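Local coordinates for protein benzoylformate Decarboxylase (Polynucleobacter necessarius, PDB 4K9Q) that probably decarboxylates benzoylformate, using bound thiamine diphosphate and a magnesium ion as cofactors, at residues A231-R236 against R276-I281; A272-Y277 against K304-D309; D297-T302 against S310-S315. One frame throughout, in Å; residues are numbered along the deposited sequence.

Contact 1: A231-R236 against R276-I281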
ATOM      1  N   ALA A 231      23.203  22.440  10.045  1.00 11.26           N
ATOM      2  CA  ALA A 231      21.947  21.871  10.528  1.00 11.18           C
ATOM      3  C   ALA A 231      22.219  20.627  11.383  1.00 12.30           C
ATOM      4  O   ALA A 231      23.244  19.968  11.200  1.00 11.59           O
ATOM      5  CB  ALA A 231      21.048  21.525   9.353  1.00 10.75           C
ATOM      6  N   PRO A 232      21.309  20.307  12.321  1.00 14.59           N
ATOM      7  CA  PRO A 232      21.501  19.088  13.123  1.00 13.01           C
ATOM      8  C   PRO A 232      21.564  17.861  12.227  1.00 13.55           C
ATOM      9  O   PRO A 232      20.813  17.764  11.246  1.00 12.00           O
ATOM     10  CB  PRO A 232      20.239  19.033  14.001  1.00 13.07           C
ATOM     11  CG  PRO A 232      19.216  19.860  13.256  1.00 12.38           C
ATOM     12  CD  PRO A 232      20.016  20.962  12.601  1.00 13.47           C
ATOM     13  N   PHE A 233      22.458  16.932  12.555  1.00 12.72           N
ATOM     14  CA  PHE A 233      22.555  15.693  11.786  1.00 13.29           C
ATOM     15  C   PHE A 233      22.737  15.923  10.286  1.00 12.34           C
ATOM     16  O   PHE A 233      22.118  15.249   9.456  1.00 14.46           O
ATOM     17  CB  PHE A 233      21.358  14.789  12.080  1.00 14.85           C
ATOM     18  CG  PHE A 233      21.473  14.087  13.396  1.00 15.11           C
ATOM     19  CD1 PHE A 233      22.237  12.943  13.507  1.00 18.50           C
ATOM     20  CD2 PHE A 233      20.860  14.596  14.534  1.00 19.21           C
ATOM     21  CE1 PHE A 233      22.376  12.299  14.723  1.00 18.92           C
ATOM     22  CE2 PHE A 233      20.997  13.950  15.758  1.00 18.14           C
ATOM     23  CZ  PHE A 233      21.760  12.808  15.847  1.00 20.21           C
ATOM     24  N   ALA A 234      23.593  16.878   9.942  1.00 13.13           N
ATOM     25  CA  ALA A 234      23.957  17.089   8.549  1.00 12.88           C
ATOM     26  C   ALA A 234      24.913  15.978   8.122  1.00 12.22           C
ATOM     27  O   ALA A 234      26.034  15.881   8.618  1.00 14.84           O
ATOM     28  CB  ALA A 234      24.592  18.461   8.353  1.00 12.26           C
ATOM     29  N   GLU A 235      24.444  15.158   7.188  1.00 13.06           N
ATOM     30  CA  GLU A 235      25.135  13.953   6.759  1.00 12.50           C
ATOM     31  C   GLU A 235      26.439  14.247   6.018  1.00 14.65           C
ATOM     32  O   GLU A 235      27.349  13.404   5.984  1.00 13.16           O
ATOM     33  CB  GLU A 235      24.203  13.126   5.864  1.00 12.47           C
ATOM     34  CG  GLU A 235      23.737  13.855   4.590  1.00 12.38           C
ATOM     35  CD  GLU A 235      22.410  14.572   4.745  1.00 14.97           C
ATOM     36  OE1 GLU A 235      22.089  15.079   5.847  1.00 13.99           O
ATOM     37  OE2 GLU A 235      21.676  14.646   3.741  1.00 16.33           O
ATOM     38  N   ARG A 236      26.518  15.433   5.410  1.00 10.83           N
ATOM     39  CA  ARG A 236      27.690  15.844   4.644  1.00 11.89           C
ATOM     40  C   ARG A 236      27.968  17.321   4.872  1.00 13.33           C
ATOM     41  O   ARG A 236      27.049  18.142   4.888  1.00 11.47           O
ATOM     42  CB  ARG A 236      27.483  15.569   3.160  1.00 12.17           C
ATOM     43  CG  ARG A 236      27.445  14.091   2.847  1.00 11.63           C
ATOM     44  CD  ARG A 236      27.052  13.842   1.435  1.00 14.66           C
ATOM     45  NE  ARG A 236      28.037  14.382   0.506  1.00 14.68           N
ATOM     46  CZ  ARG A 236      27.943  14.247  -0.807  1.00 13.06           C
ATOM     47  NH1 ARG A 236      26.911  13.588  -1.313  1.00 11.69           N
ATOM     48  NH2 ARG A 236      28.872  14.768  -1.604  1.00 12.90           N
ATOM     49  N   ARG A 276      15.888  18.516  11.646  1.00 11.81           N
ATOM     50  CA  ARG A 276      16.140  17.097  11.877  1.00 11.76           C
ATOM     51  C   ARG A 276      16.441  16.854  13.357  1.00 11.72           C
ATOM     52  O   ARG A 276      17.581  16.572  13.754  1.00 12.53           O
ATOM     53  CB  ARG A 276      17.266  16.594  10.967  1.00 12.45           C
ATOM     54  CG  ARG A 276      17.488  15.092  11.020  1.00 13.44           C
ATOM     55  CD  ARG A 276      18.499  14.692   9.968  1.00 11.36           C
ATOM     56  NE  ARG A 276      17.903  14.731   8.634  1.00 13.99           N
ATOM     57  CZ  ARG A 276      18.615  14.765   7.512  1.00 13.76           C
ATOM     58  NH1 ARG A 276      19.940  14.778   7.572  1.00 14.40           N
ATOM     59  NH2 ARG A 276      18.000  14.792   6.337  1.00 16.62           N
ATOM     60  N   TYR A 277      15.398  16.977  14.171  1.00 14.13           N
ATOM     61  CA  TYR A 277      15.515  16.757  15.608  1.00 10.88           C
ATOM     62  C   TYR A 277      15.674  15.276  15.927  1.00 12.11           C
ATOM     63  O   TYR A 277      15.365  14.415  15.109  1.00 13.30           O
ATOM     64  CB  TYR A 277      14.267  17.265  16.315  1.00 11.73           C
ATOM     65  CG  TYR A 277      13.985  18.745  16.191  1.00 10.47           C
ATOM     66  CD1 TYR A 277      14.881  19.692  16.671  1.00 13.26           C
ATOM     67  CD2 TYR A 277      12.777  19.195  15.649  1.00 14.57           C
ATOM     68  CE1 TYR A 277      14.591  21.053  16.587  1.00 13.48           C
ATOM     69  CE2 TYR A 277      12.484  20.551  15.567  1.00 15.31           C
ATOM     70  CZ  TYR A 277      13.392  21.471  16.043  1.00 15.73           C
ATOM     71  OH  TYR A 277      13.099  22.817  15.974  1.00 14.97           O
ATOM     72  N   TYR A 278      16.136  14.977  17.134  1.00 11.14           N
ATOM     73  CA  TYR A 278      16.270  13.582  17.540  1.00 15.50           C
ATOM     74  C   TYR A 278      15.717  13.367  18.956  1.00 12.16           C
ATOM     75  O   TYR A 278      14.616  12.834  19.109  1.00 13.49           O
ATOM     76  CB  TYR A 278      17.722  13.105  17.388  1.00 16.20           C
ATOM     77  CG  TYR A 278      17.947  11.652  17.745  1.00 22.79           C
ATOM     78  CD1 TYR A 278      16.890  10.744  17.760  1.00 23.55           C
ATOM     79  CD2 TYR A 278      19.213  11.192  18.066  1.00 26.77           C
ATOM     80  CE1 TYR A 278      17.096   9.412  18.096  1.00 29.12           C
ATOM     81  CE2 TYR A 278      19.433   9.863  18.394  1.00 27.15           C
ATOM     82  CZ  TYR A 278      18.369   8.981  18.409  1.00 24.93           C
ATOM     83  OH  TYR A 278      18.585   7.656  18.739  0.85 31.62           O
ATOM     84  N   PRO A 279      16.447  13.808  19.993  1.00 13.46           N
ATOM     85  CA  PRO A 279      15.889  13.701  21.343  1.00 14.40           C
ATOM     86  C   PRO A 279      14.742  14.677  21.526  1.00 14.75           C
ATOM     87  O   PRO A 279      14.710  15.720  20.867  1.00 13.74           O
ATOM     88  CB  PRO A 279      17.060  14.124  22.234  1.00 15.67           C
ATOM     89  CG  PRO A 279      17.829  15.072  21.388  1.00 13.95           C
ATOM     90  CD  PRO A 279      17.743  14.513  19.992  1.00 14.57           C
ATOM     91  N   TRP A 280      13.809  14.333  22.409  1.00 16.81           N
ATOM     92  CA  TRP A 280      12.752  15.255  22.785  1.00 16.22           C
ATOM     93  C   TRP A 280      13.265  16.200  23.870  1.00 16.17           C
ATOM     94  O   TRP A 280      13.598  15.769  24.977  1.00 18.63           O
ATOM     95  CB  TRP A 280      11.506  14.493  23.256  1.00 18.73           C
ATOM     96  CG  TRP A 280      10.500  15.358  23.943  1.00 17.70           C
ATOM     97  CD1 TRP A 280      10.148  15.324  25.270  1.00 20.41           C
ATOM     98  CD2 TRP A 280       9.725  16.408  23.352  1.00 17.83           C
ATOM     99  NE1 TRP A 280       9.193  16.279  25.529  1.00 22.76           N
ATOM    100  CE2 TRP A 280       8.917  16.958  24.370  1.00 20.23           C
ATOM    101  CE3 TRP A 280       9.628  16.931  22.056  1.00 17.90           C
ATOM    102  CZ2 TRP A 280       8.030  18.005  24.133  1.00 21.95           C
ATOM    103  CZ3 TRP A 280       8.750  17.972  21.824  1.00 18.80           C
ATOM    104  CH2 TRP A 280       7.962  18.497  22.856  1.00 23.62           C
ATOM    105  N   ILE A 281      13.356  17.478  23.520  1.00 17.40           N
ATOM    106  CA  ILE A 281      13.741  18.526  24.456  1.00 16.53           C
ATOM    107  C   ILE A 281      12.768  19.675  24.233  1.00 16.70           C
ATOM    108  O   ILE A 281      12.840  20.384  23.225  1.00 14.15           O
ATOM    109  CB  ILE A 281      15.186  18.993  24.237  1.00 16.32           C
ATOM    110  CG1 ILE A 281      16.162  17.834  24.467  1.00 19.26           C
ATOM    111  CG2 ILE A 281      15.531  20.130  25.194  1.00 18.64           C
ATOM    112  CD1 ILE A 281      17.611  18.224  24.311  1.00 23.14           C
TER
HETATM  113  O   HOH W   1      19.049  14.346   3.726  1.00 14.99           O
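Arg276 and Glu235 carry the polar part of this contact. NH1 of Arg276 makes a salt bridge to OE1 of Glu235 at 2.8 Å and a hydrogen bond to the backbone O of Phe233 at 2.9 Å. Both acceptors lie at the guanidinium edge, close to its plane. The carboxylate is met differently, with NH1 above its plane and the two flat groups turned 32° apart. A water completes the link. It donates to OE2 of Glu235 and accepts from NH2 of Arg276, 2.8 Å away. These three bonds fix the rotation of the guanidinium. The Arg276 chain leaves its backbone extended and bends at chi3 (-74°), which brings NH1 beside the Phe233 carbonyl. Glu235 has a second cationic partner: its OE2 forms a salt bridge with Arg210.

Carbon contacts lie alongside. CD of Arg276 rests 3.6 Å from CB of Phe233. CB of Pro232 sits 3.6 Å from the backbone O of Arg276, a buried oxygen with no polar partner in the model.

The aromatic pair is oblique. The rings of Phe233 and Tyr278 stand at 80°, and CZ of Phe233 is 3.7 Å from CD2 of Tyr278. The hydroxyl of Tyr278 bonds Ser26 of the second subunit, whose Leu109 packs on Phe233 and Arg276.

Phe233 belongs to a type II beta turn, Ala231 to Ala234, just after strand 228-230. The contact joins loops that follow parallel strands of a Rossmann-like central domain, on the side facing the cofactor site, where the Tyr278 side chain is about 5 Å from the bound thiamine diphosphate.

Contact 2: A272-Y277 against K304-D309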
ATOM      1  N   ALA A 272      18.314  22.154   4.040  1.00 13.01           N
ATOM      2  CA  ALA A 272      18.096  21.296   5.199  1.00 10.56           C
ATOM      3  C   ALA A 272      16.626  21.175   5.561  1.00 11.23           C
ATOM      4  O   ALA A 272      15.834  22.081   5.292  1.00 12.44           O
ATOM      5  CB  ALA A 272      18.848  21.858   6.397  1.00 10.25           C
ATOM      6  N   PRO A 273      16.268  20.066   6.218  1.00 11.32           N
ATOM      7  CA  PRO A 273      14.987  19.970   6.926  1.00 12.55           C
ATOM      8  C   PRO A 273      14.911  21.033   8.023  1.00 13.32           C
ATOM      9  O   PRO A 273      15.931  21.505   8.544  1.00 11.88           O
ATOM     10  CB  PRO A 273      15.051  18.590   7.599  1.00 15.06           C
ATOM     11  CG  PRO A 273      16.144  17.844   6.889  1.00 14.17           C
ATOM     12  CD  PRO A 273      17.120  18.880   6.435  1.00 12.50           C
ATOM     13  N   VAL A 274      13.693  21.398   8.387  1.00 11.54           N
ATOM     14  CA  VAL A 274      13.484  22.292   9.512  1.00 11.76           C
ATOM     15  C   VAL A 274      12.570  21.577  10.508  1.00 12.15           C
ATOM     16  O   VAL A 274      11.348  21.619  10.355  1.00 12.50           O
ATOM     17  CB  VAL A 274      12.854  23.637   9.040  1.00 10.44           C
ATOM     18  CG1 VAL A 274      12.368  24.482  10.226  1.00 12.62           C
ATOM     19  CG2 VAL A 274      13.855  24.430   8.229  1.00 10.95           C
ATOM     20  N   PHE A 275      13.137  20.868  11.488  1.00 11.80           N
ATOM     21  CA  PHE A 275      14.559  20.550  11.595  1.00 12.03           C
ATOM     22  C   PHE A 275      14.690  19.057  11.869  1.00 13.36           C
ATOM     23  O   PHE A 275      13.733  18.415  12.321  1.00 12.05           O
ATOM     24  CB  PHE A 275      15.199  21.275  12.789  1.00 11.23           C
ATOM     25  CG  PHE A 275      15.474  22.726  12.555  1.00 11.24           C
ATOM     26  CD1 PHE A 275      16.479  23.119  11.683  1.00 11.70           C
ATOM     27  CD2 PHE A 275      14.745  23.698  13.232  1.00 11.67           C
ATOM     28  CE1 PHE A 275      16.758  24.457  11.479  1.00 11.16           C
ATOM     29  CE2 PHE A 275      15.013  25.046  13.030  1.00 12.54           C
ATOM     30  CZ  PHE A 275      16.017  25.425  12.153  1.00 15.15           C
ATOM     31  N   ARG A 276      15.888  18.516  11.646  1.00 11.81           N
ATOM     32  CA  ARG A 276      16.140  17.097  11.877  1.00 11.76           C
ATOM     33  C   ARG A 276      16.441  16.854  13.357  1.00 11.72           C
ATOM     34  O   ARG A 276      17.581  16.572  13.754  1.00 12.53           O
ATOM     35  CB  ARG A 276      17.266  16.594  10.967  1.00 12.45           C
ATOM     36  CG  ARG A 276      17.488  15.092  11.020  1.00 13.44           C
ATOM     37  CD  ARG A 276      18.499  14.692   9.968  1.00 11.36           C
ATOM     38  NE  ARG A 276      17.903  14.731   8.634  1.00 13.99           N
ATOM     39  CZ  ARG A 276      18.615  14.765   7.512  1.00 13.76           C
ATOM     40  NH1 ARG A 276      19.940  14.778   7.572  1.00 14.40           N
ATOM     41  NH2 ARG A 276      18.000  14.792   6.337  1.00 16.62           N
ATOM     42  N   TYR A 277      15.398  16.977  14.171  1.00 14.13           N
ATOM     43  CA  TYR A 277      15.515  16.757  15.608  1.00 10.88           C
ATOM     44  C   TYR A 277      15.674  15.276  15.927  1.00 12.11           C
ATOM     45  O   TYR A 277      15.365  14.415  15.109  1.00 13.30           O
ATOM     46  CB  TYR A 277      14.267  17.265  16.315  1.00 11.73           C
ATOM     47  CG  TYR A 277      13.985  18.745  16.191  1.00 10.47           C
ATOM     48  CD1 TYR A 277      14.881  19.692  16.671  1.00 13.26           C
ATOM     49  CD2 TYR A 277      12.777  19.195  15.649  1.00 14.57           C
ATOM     50  CE1 TYR A 277      14.591  21.053  16.587  1.00 13.48           C
ATOM     51  CE2 TYR A 277      12.484  20.551  15.567  1.00 15.31           C
ATOM     52  CZ  TYR A 277      13.392  21.471  16.043  1.00 15.73           C
ATOM     53  OH  TYR A 277      13.099  22.817  15.974  1.00 14.97           O
ATOM     54  N   LYS A 304       6.637  19.669   5.566  1.00 13.42           N
ATOM     55  CA  LYS A 304       6.498  19.216   6.952  1.00 13.84           C
ATOM     56  C   LYS A 304       7.343  20.009   7.959  1.00 13.36           C
ATOM     57  O   LYS A 304       7.472  19.604   9.121  1.00 13.57           O
ATOM     58  CB  LYS A 304       6.811  17.712   7.056  1.00 10.55           C
ATOM     59  CG  LYS A 304       8.261  17.344   6.824  1.00 12.51           C
ATOM     60  CD  LYS A 304       8.396  15.840   6.624  1.00 13.92           C
ATOM     61  CE  LYS A 304       9.846  15.414   6.640  1.00 11.92           C
ATOM     62  NZ  LYS A 304      10.002  14.027   6.102  1.00 16.39           N
ATOM     63  N   ALA A 305       7.907  21.134   7.518  1.00 13.37           N
ATOM     64  CA  ALA A 305       8.702  21.997   8.393  1.00 13.38           C
ATOM     65  C   ALA A 305       7.913  22.418   9.641  1.00 14.05           C
ATOM     66  O   ALA A 305       6.695  22.593   9.588  1.00 12.07           O
ATOM     67  CB  ALA A 305       9.184  23.233   7.630  1.00 12.64           C
ATOM     68  N   VAL A 306       8.607  22.610  10.761  1.00 12.51           N
ATOM     69  CA  VAL A 306       7.919  22.990  11.998  1.00 13.31           C
ATOM     70  C   VAL A 306       7.526  24.471  12.008  1.00 13.83           C
ATOM     71  O   VAL A 306       6.609  24.877  12.726  1.00 14.78           O
ATOM     72  CB  VAL A 306       8.768  22.668  13.250  1.00 12.22           C
ATOM     73  CG1 VAL A 306       8.907  21.154  13.440  1.00 14.69           C
ATOM     74  CG2 VAL A 306      10.142  23.308  13.151  1.00 13.76           C
ATOM     75  N   VAL A 307       8.211  25.269  11.196  1.00 12.60           N
ATOM     76  CA  VAL A 307       8.018  26.712  11.213  1.00 16.13           C
ATOM     77  C   VAL A 307       8.559  27.309   9.920  1.00 13.07           C
ATOM     78  O   VAL A 307       9.411  26.701   9.260  1.00 14.50           O
ATOM     79  CB  VAL A 307       8.779  27.348  12.409  1.00 13.65           C
ATOM     80  CG1 VAL A 307      10.292  27.297  12.180  1.00 15.11           C
ATOM     81  CG2 VAL A 307       8.320  28.778  12.657  1.00 18.65           C
ATOM     82  N   GLY A 308       8.054  28.487   9.549  1.00 14.33           N
ATOM     83  CA  GLY A 308       8.744  29.308   8.567  1.00 14.45           C
ATOM     84  C   GLY A 308       8.085  29.501   7.215  1.00 14.24           C
ATOM     85  O   GLY A 308       7.042  28.906   6.912  1.00 15.64           O
ATOM     86  N   ASP A 309       8.699  30.366   6.414  1.00 12.85           N
ATOM     87  CA  ASP A 309       8.323  30.533   5.011  1.00 13.68           C
ATOM     88  C   ASP A 309       9.359  29.814   4.155  1.00 13.63           C
ATOM     89  O   ASP A 309      10.566  30.044   4.291  1.00 13.27           O
ATOM     90  CB  ASP A 309       8.271  32.018   4.645  1.00 14.94           C
ATOM     91  CG  ASP A 309       7.336  32.806   5.550  1.00 20.16           C
ATOM     92  OD1 ASP A 309       6.152  32.431   5.659  1.00 18.66           O
ATOM     93  OD2 ASP A 309       7.794  33.787   6.172  1.00 23.81           O
TER
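Val274, the residue with the largest share of this contact, is joined to Phe275 by a cis peptide bond, a rarity where the second residue is not proline. Its carbonyl is turned to the segment 304-309. N of Val306 donates to O of Val274 at 2.9 Å. The bond is fairly straight, 157° at the hydrogen, with the donor tilted 23° from the carbonyl plane. CA of Ala305 adds a CA-H...O contact to the same Val274 O at 3.3 Å. CG2 of Val306 also lies against this oxygen.

The side chain of Val274 packs beside the bond. With CG1 anti to the backbone N (chi1 169°), this branch is laid against the valines of 304-309. There it meets CG2 of Val306 at 3.9 Å and CG1 of Val307 at 4.0 Å. The CB of Val274 touches CB of Ala305. The same CG1 of Val274 lies over one face of the Phe275 ring, off toward the rim. The other methyl of Val306, its CG1, approaches the edge of the Tyr277 ring, 4.2 Å from CE2 of Tyr277. CB of Phe275 lies over a face of that ring. Arg276, between the two aromatics, is the centre of an inverse gamma turn, closed by a weak bond from Tyr277 N to Phe275 O.

Val274 and Ala305 both touch Gln294, while Phe275 and Val307 touch Leu292. Met103 and Asn106 of the second subunit pack on Tyr277 and Val306. The contact thus pins the loop after strand 266-270 to the connection entering strand 309-312, across the intervening strand 291-296 of a parallel, Rossmann-like sheet.

Contact 3: D297-T302 against S310-S315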
ATOM      1  N   ASP A 297      15.582  21.301  -1.614  1.00 11.99           N
ATOM      2  CA  ASP A 297      15.319  20.813  -2.961  1.00 13.10           C
ATOM      3  C   ASP A 297      14.211  19.748  -2.980  1.00 14.01           C
ATOM      4  O   ASP A 297      13.831  19.251  -4.034  1.00 12.36           O
ATOM      5  CB  ASP A 297      16.605  20.327  -3.643  1.00 12.87           C
ATOM      6  CG  ASP A 297      17.211  19.108  -2.967  1.00 19.52           C
ATOM      7  OD1 ASP A 297      16.441  18.243  -2.482  1.00 18.31           O
ATOM      8  OD2 ASP A 297      18.462  19.013  -2.940  1.00 19.09           O
ATOM      9  N   ASP A 298      13.684  19.433  -1.800  1.00 12.15           N
ATOM     10  CA  ASP A 298      12.715  18.354  -1.620  1.00 10.15           C
ATOM     11  C   ASP A 298      11.388  18.898  -1.080  1.00 13.20           C
ATOM     12  O   ASP A 298      11.316  19.311   0.076  1.00 13.82           O
ATOM     13  CB  ASP A 298      13.305  17.356  -0.615  1.00 11.32           C
ATOM     14  CG  ASP A 298      12.430  16.136  -0.392  1.00 14.42           C
ATOM     15  OD1 ASP A 298      11.320  16.055  -0.961  1.00 14.50           O
ATOM     16  OD2 ASP A 298      12.871  15.246   0.374  1.00 17.24           O
ATOM     17  N   PRO A 299      10.335  18.904  -1.911  1.00 13.63           N
ATOM     18  CA  PRO A 299       9.038  19.412  -1.442  1.00 13.40           C
ATOM     19  C   PRO A 299       8.540  18.683  -0.181  1.00 13.32           C
ATOM     20  O   PRO A 299       7.762  19.243   0.589  1.00 12.48           O
ATOM     21  CB  PRO A 299       8.105  19.151  -2.633  1.00 12.77           C
ATOM     22  CG  PRO A 299       9.013  19.106  -3.827  1.00 16.26           C
ATOM     23  CD  PRO A 299      10.273  18.431  -3.310  1.00 11.58           C
ATOM     24  N   ASN A 300       8.981  17.446   0.035  1.00 13.21           N
ATOM     25  CA  ASN A 300       8.591  16.742   1.255  1.00 13.48           C
ATOM     26  C   ASN A 300       9.103  17.467   2.498  1.00 13.94           C
ATOM     27  O   ASN A 300       8.379  17.603   3.490  1.00 13.38           O
ATOM     28  CB  ASN A 300       9.084  15.289   1.235  1.00 13.59           C
ATOM     29  CG  ASN A 300       8.738  14.536   2.518  1.00 14.98           C
ATOM     30  OD1 ASN A 300       9.606  14.288   3.359  1.00 15.09           O
ATOM     31  ND2 ASN A 300       7.467  14.183   2.672  1.00 17.23           N
ATOM     32  N   MET A 301      10.346  17.944   2.438  1.00 11.88           N
ATOM     33  CA  MET A 301      10.956  18.635   3.580  1.00 11.40           C
ATOM     34  C   MET A 301      10.249  19.943   3.902  1.00 12.25           C
ATOM     35  O   MET A 301       9.944  20.232   5.063  1.00 14.67           O
ATOM     36  CB  MET A 301      12.443  18.906   3.342  1.00 11.47           C
ATOM     37  CG  MET A 301      13.268  17.650   3.278  1.00 14.39           C
ATOM     38  SD  MET A 301      13.086  16.731   4.819  1.00 22.76           S
ATOM     39  CE  MET A 301      12.846  15.089   4.157  1.00 23.08           C
ATOM     40  N   THR A 302       9.987  20.742   2.880  1.00  9.75           N
ATOM     41  CA  THR A 302       9.300  22.000   3.121  1.00  9.86           C
ATOM     42  C   THR A 302       7.843  21.759   3.560  1.00 10.37           C
ATOM     43  O   THR A 302       7.295  22.533   4.346  1.00 14.52           O
ATOM     44  CB  THR A 302       9.368  22.917   1.890  1.00 10.30           C
ATOM     45  OG1 THR A 302       9.024  22.162   0.723  1.00 11.65           O
ATOM     46  CG2 THR A 302      10.790  23.492   1.731  1.00 13.65           C
ATOM     47  N   SER A 310       8.890  28.937   3.276  1.00 12.57           N
ATOM     48  CA  SER A 310       9.792  28.096   2.505  1.00 12.91           C
ATOM     49  C   SER A 310       9.649  28.278   1.002  1.00 12.44           C
ATOM     50  O   SER A 310       8.647  28.803   0.510  1.00 12.09           O
ATOM     51  CB  SER A 310       9.543  26.623   2.844  1.00 13.21           C
ATOM     52  OG  SER A 310       8.215  26.255   2.495  1.00 14.00           O
ATOM     53  N   LEU A 311      10.675  27.845   0.280  1.00 11.22           N
ATOM     54  CA  LEU A 311      10.567  27.633  -1.160  1.00 11.72           C
ATOM     55  C   LEU A 311      11.329  26.365  -1.541  1.00 13.46           C
ATOM     56  O   LEU A 311      12.260  25.950  -0.834  1.00 12.69           O
ATOM     57  CB  LEU A 311      11.081  28.850  -1.947  1.00 14.19           C
ATOM     58  CG  LEU A 311      12.557  29.247  -1.854  1.00 13.30           C
ATOM     59  CD1 LEU A 311      13.415  28.399  -2.784  1.00 15.06           C
ATOM     60  CD2 LEU A 311      12.733  30.715  -2.200  1.00 15.71           C
ATOM     61  N   VAL A 312      10.922  25.738  -2.644  1.00 12.12           N
ATOM     62  CA  VAL A 312      11.619  24.551  -3.136  1.00 11.42           C
ATOM     63  C   VAL A 312      12.602  24.952  -4.227  1.00 13.59           C
ATOM     64  O   VAL A 312      12.230  25.624  -5.202  1.00 13.41           O
ATOM     65  CB  VAL A 312      10.638  23.484  -3.677  1.00 14.05           C
ATOM     66  CG1 VAL A 312      11.375  22.170  -3.958  1.00 14.44           C
ATOM     67  CG2 VAL A 312       9.502  23.255  -2.697  1.00 12.63           C
ATOM     68  N   SER A 313      13.857  24.544  -4.064  1.00 12.09           N
ATOM     69  CA  SER A 313      14.899  24.865  -5.028  1.00 12.76           C
ATOM     70  C   SER A 313      16.156  24.053  -4.776  1.00 13.18           C
ATOM     71  O   SER A 313      16.498  23.754  -3.629  1.00 13.34           O
ATOM     72  CB  SER A 313      15.268  26.351  -4.941  1.00 14.32           C
ATOM     73  OG  SER A 313      16.290  26.673  -5.858  1.00 14.19           O
ATOM     74  N   ASP A 314      16.850  23.723  -5.858  1.00 14.22           N
ATOM     75  CA  ASP A 314      18.237  23.293  -5.766  1.00 12.41           C
ATOM     76  C   ASP A 314      19.014  24.345  -4.972  1.00 14.45           C
ATOM     77  O   ASP A 314      18.830  25.549  -5.175  1.00 14.31           O
ATOM     78  CB  ASP A 314      18.837  23.169  -7.167  1.00 13.33           C
ATOM     79  CG  ASP A 314      20.267  22.686  -7.149  1.00 17.47           C
ATOM     80  OD1 ASP A 314      20.471  21.450  -7.118  1.00 16.78           O
ATOM     81  OD2 ASP A 314      21.189  23.533  -7.180  1.00 15.03           O
ATOM     82  N   SER A 315      19.876  23.907  -4.062  1.00 13.31           N
ATOM     83  CA  SER A 315      20.606  24.849  -3.223  1.00 14.41           C
ATOM     84  C   SER A 315      21.517  25.768  -4.030  1.00 13.46           C
ATOM     85  O   SER A 315      21.604  26.967  -3.760  1.00 15.45           O
ATOM     86  CB  SER A 315      21.445  24.103  -2.183  1.00 16.22           C
ATOM     87  OG  SER A 315      20.659  23.808  -1.043  1.00 17.08           O
TER
HETATM   88  O   HOH W   2      20.047  21.114  -3.783  1.00 13.67           O
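Val312 points its two methyl groups at different parts of the segment 297-302. CG1 lies opposite the backbone N (chi1 -170°) and meets CG of Pro299 at 3.9 Å. The proline ring and the valine cross at about a right angle. CG1 also lies near the backbone O of Asp297. CG2 turns to Thr302 and comes 3.6 Å from its OG1. That hydroxyl is hydrogen-bonded to OE1 of Gln148 of the third subunit. The other branch of Thr302, CG2, presses on CB of Ser310 at 3.5 Å.

No direct hydrogen bond crosses between the segments. They carry the helix and the second strand of a beta-alpha-beta unit made of strand 291-296, helix 299-303 and strand 309-312, and the helix packs on the strand by van der Waals contact. Asp298 is the N-cap of the short helix. Its OD1 accepts from N of Asn300 at 2.9 Å, and the N-H arrives from well above the carboxylate plane (57°).

Past the strand the two segments come together through backbone and water. CA of Asp297 sits 3.2 Å from O of Ser313. A water donates to OD2 of Asp297 at 2.8 Å and accepts from N of Ser315 at 2.8 Å. Its bond to OD1 of Asp314 is long and weak. The two carboxylates would probably repel mildly, but OD1 of Asp297 is paired with Lys89 and OD1 of Asp314 accepts from Gln149. Asp314 is itself an N-cap, with OD2 bonded to N of Leu317 in the next helix.

Overall arrangement
From the N terminus, segment 231-236 comes first. Contact 1 closes the loop from there to 276-281. Contact 2 opens on 272-277, so it shares Arg276 and Tyr277 with contact 1. It closes at 304-309, after strand 291-296 and helix 299-303. Contact 3 opens at 297-302, inside the loop of contact 2, and closes beyond it at 310-315, so contacts 2 and 3 cross. Contacts 1 and 3 follow in series, with centres about 18 Å apart. Ala231 packs on Ala272, and Pro273 on Met301. The three contacts run from the cofactor side of the central domain to strand 309-312, outermost in the sheet within this chain. Contacts 1 and 2 touch the second subunit; contacts 2 and 3 touch the third.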